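Local structure of coenzyme A transferase (Yersinia pestis, 3QLI) at residues G376-S384 with T409-G417. The protein probably transfers coenzyme A between carboxylic acids, much like 4-hydroxybutyrate CoA-transferase. Numbering follows the deposited sequence.
Sequences GRSIIATPS and THYIVTEFG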
ATOM      1  N   GLY A 376     -10.645   4.512  14.023  1.00 17.83           N
ATOM      2  CA  GLY A 376     -10.288   5.358  12.889  1.00 16.09           C
ATOM      3  C   GLY A 376     -11.208   5.208  11.687  1.00 17.80           C
ATOM      4  O   GLY A 376     -11.820   4.147  11.481  1.00 15.11           O
ATOM      5  N   ARG A 377     -11.312   6.275  10.893  1.00 13.97           N
ATOM      6  CA  ARG A 377     -12.068   6.241   9.644  1.00 15.33           C
ATOM      7  C   ARG A 377     -11.317   6.975   8.542  1.00 14.96           C
ATOM      8  O   ARG A 377     -10.850   8.102   8.746  1.00 14.03           O
ATOM      9  CB  ARG A 377     -13.442   6.914   9.807  1.00 16.33           C
ATOM     10  CG  ARG A 377     -14.378   6.237  10.793  1.00 25.18           C
ATOM     11  CD  ARG A 377     -15.763   6.901  10.813  1.00 25.57           C
ATOM     12  NE  ARG A 377     -16.652   6.187  11.733  1.00 32.35           N
ATOM     13  CZ  ARG A 377     -17.393   6.760  12.677  1.00 35.99           C
ATOM     14  NH1 ARG A 377     -17.389   8.080  12.834  1.00 28.63           N
ATOM     15  NH2 ARG A 377     -18.148   6.003  13.466  1.00 34.11           N
ATOM     16  N   SER A 378     -11.214   6.341   7.377  1.00 11.66           N
ATOM     17  CA  SER A 378     -10.716   7.027   6.184  1.00 12.57           C
ATOM     18  C   SER A 378     -11.901   7.397   5.289  1.00 12.27           C
ATOM     19  O   SER A 378     -12.737   6.552   4.974  1.00 14.97           O
ATOM     20  CB  SER A 378      -9.757   6.129   5.394  1.00 13.91           C
ATOM     21  OG  SER A 378      -9.685   6.561   4.041  1.00 13.21           O
ATOM     22  N   ILE A 379     -11.973   8.666   4.904  1.00 12.36           N
ATOM     23  CA  ILE A 379     -13.048   9.172   4.065  1.00 11.78           C
ATOM     24  C   ILE A 379     -12.453   9.706   2.764  1.00 12.31           C
ATOM     25  O   ILE A 379     -11.474  10.464   2.774  1.00 13.87           O
ATOM     26  CB  ILE A 379     -13.808  10.325   4.763  1.00 12.85           C
ATOM     27  CG1 ILE A 379     -14.501   9.799   6.026  1.00 17.23           C
ATOM     28  CG2 ILE A 379     -14.814  10.963   3.797  1.00 13.49           C
ATOM     29  CD1 ILE A 379     -14.852  10.878   7.045  1.00 16.51           C
ATOM     30  N   ILE A 380     -13.030   9.298   1.645  1.00 11.86           N
ATOM     31  CA  ILE A 380     -12.654   9.875   0.359  1.00 11.87           C
ATOM     32  C   ILE A 380     -13.945  10.433  -0.227  1.00 14.47           C
ATOM     33  O   ILE A 380     -14.939   9.725  -0.330  1.00 13.60           O
ATOM     34  CB  ILE A 380     -12.038   8.834  -0.574  1.00 13.24           C
ATOM     35  CG1 ILE A 380     -10.659   8.401  -0.033  1.00 16.79           C
ATOM     36  CG2 ILE A 380     -11.933   9.400  -1.986  1.00 13.24           C
ATOM     37  CD1 ILE A 380     -10.023   7.218  -0.792  1.00 16.78           C
ATOM     38  N   ALA A 381     -13.935  11.715  -0.573  1.00 12.03           N
ATOM     39  CA  ALA A 381     -15.172  12.402  -0.931  1.00 14.68           C
ATOM     40  C   ALA A 381     -15.066  13.044  -2.300  1.00 15.84           C
ATOM     41  O   ALA A 381     -13.991  13.505  -2.697  1.00 16.09           O
ATOM     42  CB  ALA A 381     -15.497  13.466   0.114  1.00 14.28           C
ATOM     43  N   THR A 382     -16.185  13.091  -3.017  1.00 15.62           N
ATOM     44  CA  THR A 382     -16.249  13.858  -4.260  1.00 14.73           C
ATOM     45  C   THR A 382     -17.696  14.249  -4.530  1.00 16.07           C
ATOM     46  O   THR A 382     -18.611  13.508  -4.167  1.00 15.45           O
ATOM     47  CB  THR A 382     -15.751  13.040  -5.473  1.00 16.69           C
ATOM     48  OG1 THR A 382     -15.936  13.797  -6.681  1.00 18.66           O
ATOM     49  CG2 THR A 382     -16.528  11.735  -5.592  1.00 16.92           C
ATOM     50  N   PRO A 383     -17.908  15.419  -5.161  1.00 16.87           N
ATOM     51  CA  PRO A 383     -19.238  15.698  -5.727  1.00 16.54           C
ATOM     52  C   PRO A 383     -19.548  14.580  -6.722  1.00 17.79           C
ATOM     53  O   PRO A 383     -18.601  14.036  -7.315  1.00 18.30           O
ATOM     54  CB  PRO A 383     -19.038  17.007  -6.503  1.00 21.19           C
ATOM     55  CG  PRO A 383     -17.703  17.542  -6.085  1.00 23.57           C
ATOM     56  CD  PRO A 383     -16.893  16.419  -5.538  1.00 19.87           C
ATOM     57  N   SER A 384     -20.821  14.258  -6.936  1.00 15.33           N
ATOM     58  CA  SER A 384     -21.170  13.120  -7.773  1.00 16.57           C
ATOM     59  C   SER A 384     -21.031  13.401  -9.264  1.00 16.77           C
ATOM     60  O   SER A 384     -20.944  12.468 -10.059  1.00 17.53           O
ATOM     61  CB  SER A 384     -22.597  12.648  -7.477  1.00 16.76           C
ATOM     62  OG  SER A 384     -23.537  13.601  -7.939  1.00 15.69           O
ATOM     63  N   THR A 409      -9.980   1.121   0.020  1.00 15.64           N
ATOM     64  CA  THR A 409     -11.006   2.118   0.289  1.00 15.02           C
ATOM     65  C   THR A 409     -11.836   1.744   1.509  1.00 13.40           C
ATOM     66  O   THR A 409     -12.200   0.588   1.700  1.00 15.79           O
ATOM     67  CB  THR A 409     -11.921   2.344  -0.928  1.00 16.81           C
ATOM     68  OG1 THR A 409     -11.119   2.590  -2.088  1.00 15.36           O
ATOM     69  CG2 THR A 409     -12.829   3.539  -0.689  1.00 17.20           C
ATOM     70  N   HIS A 410     -12.121   2.741   2.336  1.00 12.49           N
ATOM     71  CA  HIS A 410     -12.896   2.531   3.546  1.00 14.05           C
ATOM     72  C   HIS A 410     -14.269   3.166   3.401  1.00 13.77           C
ATOM     73  O   HIS A 410     -15.258   2.485   3.152  1.00 15.30           O
ATOM     74  CB  HIS A 410     -12.166   3.152   4.738  1.00 12.41           C
ATOM     75  CG  HIS A 410     -12.773   2.819   6.065  1.00 12.59           C
ATOM     76  ND1 HIS A 410     -12.443   3.491   7.222  1.00 12.71           N
ATOM     77  CD2 HIS A 410     -13.686   1.885   6.419  1.00 15.16           C
ATOM     78  CE1 HIS A 410     -13.127   2.985   8.232  1.00 15.03           C
ATOM     79  NE2 HIS A 410     -13.890   2.010   7.771  1.00 16.78           N
ATOM     80  N   TYR A 411     -14.308   4.483   3.537  1.00 12.51           N
ATOM     81  CA  TYR A 411     -15.547   5.231   3.435  1.00 13.79           C
ATOM     82  C   TYR A 411     -15.516   6.180   2.255  1.00 14.05           C
ATOM     83  O   TYR A 411     -14.566   6.946   2.104  1.00 12.92           O
ATOM     84  CB  TYR A 411     -15.727   6.107   4.679  1.00 13.51           C
ATOM     85  CG  TYR A 411     -16.498   5.496   5.823  1.00 14.36           C
ATOM     86  CD1 TYR A 411     -17.884   5.531   5.850  1.00 16.74           C
ATOM     87  CD2 TYR A 411     -15.837   4.913   6.891  1.00 18.90           C
ATOM     88  CE1 TYR A 411     -18.590   4.983   6.903  1.00 23.19           C
ATOM     89  CE2 TYR A 411     -16.531   4.362   7.946  1.00 19.80           C
ATOM     90  CZ  TYR A 411     -17.907   4.400   7.948  1.00 23.58           C
ATOM     91  OH  TYR A 411     -18.598   3.850   9.001  1.00 27.90           O
ATOM     92  N   ILE A 412     -16.554   6.153   1.427  1.00 13.17           N
ATOM     93  CA  ILE A 412     -16.641   7.137   0.355  1.00 12.76           C
ATOM     94  C   ILE A 412     -17.848   8.022   0.624  1.00 13.82           C
ATOM     95  O   ILE A 412     -18.804   7.585   1.260  1.00 13.04           O
ATOM     96  CB  ILE A 412     -16.779   6.488  -1.019  1.00 12.77           C
ATOM     97  CG1 ILE A 412     -17.952   5.502  -1.042  1.00 14.29           C
ATOM     98  CG2 ILE A 412     -15.446   5.809  -1.410  1.00 13.29           C
ATOM     99  CD1 ILE A 412     -18.303   4.999  -2.451  1.00 14.47           C
ATOM    100  N   VAL A 413     -17.788   9.262   0.152  1.00 13.45           N
ATOM    101  CA  VAL A 413     -18.850  10.237   0.404  1.00 13.93           C
ATOM    102  C   VAL A 413     -19.090  11.089  -0.828  1.00 14.90           C
ATOM    103  O   VAL A 413     -18.140  11.537  -1.466  1.00 13.06           O
ATOM    104  CB  VAL A 413     -18.481  11.182   1.556  1.00 16.48           C
ATOM    105  CG1 VAL A 413     -19.472  12.374   1.627  1.00 17.15           C
ATOM    106  CG2 VAL A 413     -18.430  10.408   2.883  1.00 15.16           C
ATOM    107  N   THR A 414     -20.367  11.292  -1.167  1.00 15.41           N
ATOM    108  CA  THR A 414     -20.763  12.302  -2.146  1.00 13.38           C
ATOM    109  C   THR A 414     -21.867  13.132  -1.479  1.00 13.70           C
ATOM    110  O   THR A 414     -22.187  12.914  -0.313  1.00 14.31           O
ATOM    111  CB  THR A 414     -21.322  11.687  -3.466  1.00 13.57           C
ATOM    112  OG1 THR A 414     -22.609  11.102  -3.217  1.00 14.20           O
ATOM    113  CG2 THR A 414     -20.376  10.619  -4.065  1.00 12.54           C
ATOM    114  N   GLU A 415     -22.452  14.071  -2.212  1.00 14.11           N
ATOM    115  CA  GLU A 415     -23.544  14.868  -1.656  1.00 14.87           C
ATOM    116  C   GLU A 415     -24.781  14.009  -1.331  1.00 15.47           C
ATOM    117  O   GLU A 415     -25.691  14.448  -0.613  1.00 15.26           O
ATOM    118  CB  GLU A 415     -23.896  16.049  -2.577  1.00 17.43           C
ATOM    119  CG  GLU A 415     -24.602  15.694  -3.892  1.00 15.93           C
ATOM    120  CD  GLU A 415     -23.645  15.446  -5.053  1.00 18.01           C
ATOM    121  OE1 GLU A 415     -22.473  15.068  -4.822  1.00 16.84           O
ATOM    122  OE2 GLU A 415     -24.063  15.636  -6.215  1.00 18.09           O
ATOM    123  N   PHE A 416     -24.799  12.771  -1.814  1.00 13.16           N
ATOM    124  CA  PHE A 416     -25.931  11.863  -1.527  1.00 15.84           C
ATOM    125  C   PHE A 416     -25.730  10.865  -0.376  1.00 18.92           C
ATOM    126  O   PHE A 416     -26.602  10.043  -0.094  1.00 15.97           O
ATOM    127  CB  PHE A 416     -26.368  11.142  -2.803  1.00 18.43           C
ATOM    128  CG  PHE A 416     -26.801  12.086  -3.890  1.00 17.40           C
ATOM    129  CD1 PHE A 416     -27.950  12.851  -3.743  1.00 18.55           C
ATOM    130  CD2 PHE A 416     -26.037  12.247  -5.028  1.00 14.88           C
ATOM    131  CE1 PHE A 416     -28.348  13.739  -4.738  1.00 18.59           C
ATOM    132  CE2 PHE A 416     -26.427  13.126  -6.031  1.00 18.10           C
ATOM    133  CZ  PHE A 416     -27.578  13.878  -5.885  1.00 19.39           C
ATOM    134  N   GLY A 417     -24.598  10.941   0.315  1.00 14.91           N
ATOM    135  CA  GLY A 417     -24.443  10.131   1.513  1.00 13.87           C
ATOM    136  C   GLY A 417     -23.075   9.486   1.598  1.00 15.66           C
ATOM    137  O   GLY A 417     -22.152   9.943   0.946  1.00 14.14           O
TER
HETATM  138  O   HOH W   1     -11.662   5.685   2.100  1.00 13.81           O
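The carboxylate of E415 takes two bonds from S384, one on each oxygen: OE2 receives the hydroxyl OG at 2.7 Å, and OE1 receives the backbone N at 2.8 Å. OE1 uses its syn lone pair, whereas OG meets OE2 from above the carboxylate plane. A bend at chi2 (-91°) swings the E415 chain back to S384. This grip closes the C-terminal end of a parallel strand pair, 377-381 with 411-414, in the mixed sheet of the C-terminal domain. Y411 O accepts from I380 N at 2.8 Å. V413 lends both its N and its O to the other strand, giving its N to I380 O and taking T382 N on its O, and that alternation is the parallel pattern. At the other end the H410 imidazole substitutes for a backbone acceptor: its ND1 receives S378 N at 3.1 Å. That bond is nearly straight (168°), with the donor slightly out of the ring plane. H410 CG lies anti to its own N, which carries the ring back alongside R377 and S378. A water bridges S378 OG, H410 N and Y411 O. On the face bearing I379, A381, Y411 and V413, the I379 CG2 methyl meets V413 CG2 at 3.8 Å, and helix 220-230 packs on A381 and V413. I380 points to the other face, against helix 363-372, near Q363, a residue seen to bind CoA. The extended R377 chain passes Y411, its CD 3.9 Å from ring atom CE2, while NH1 bonds to L231 O.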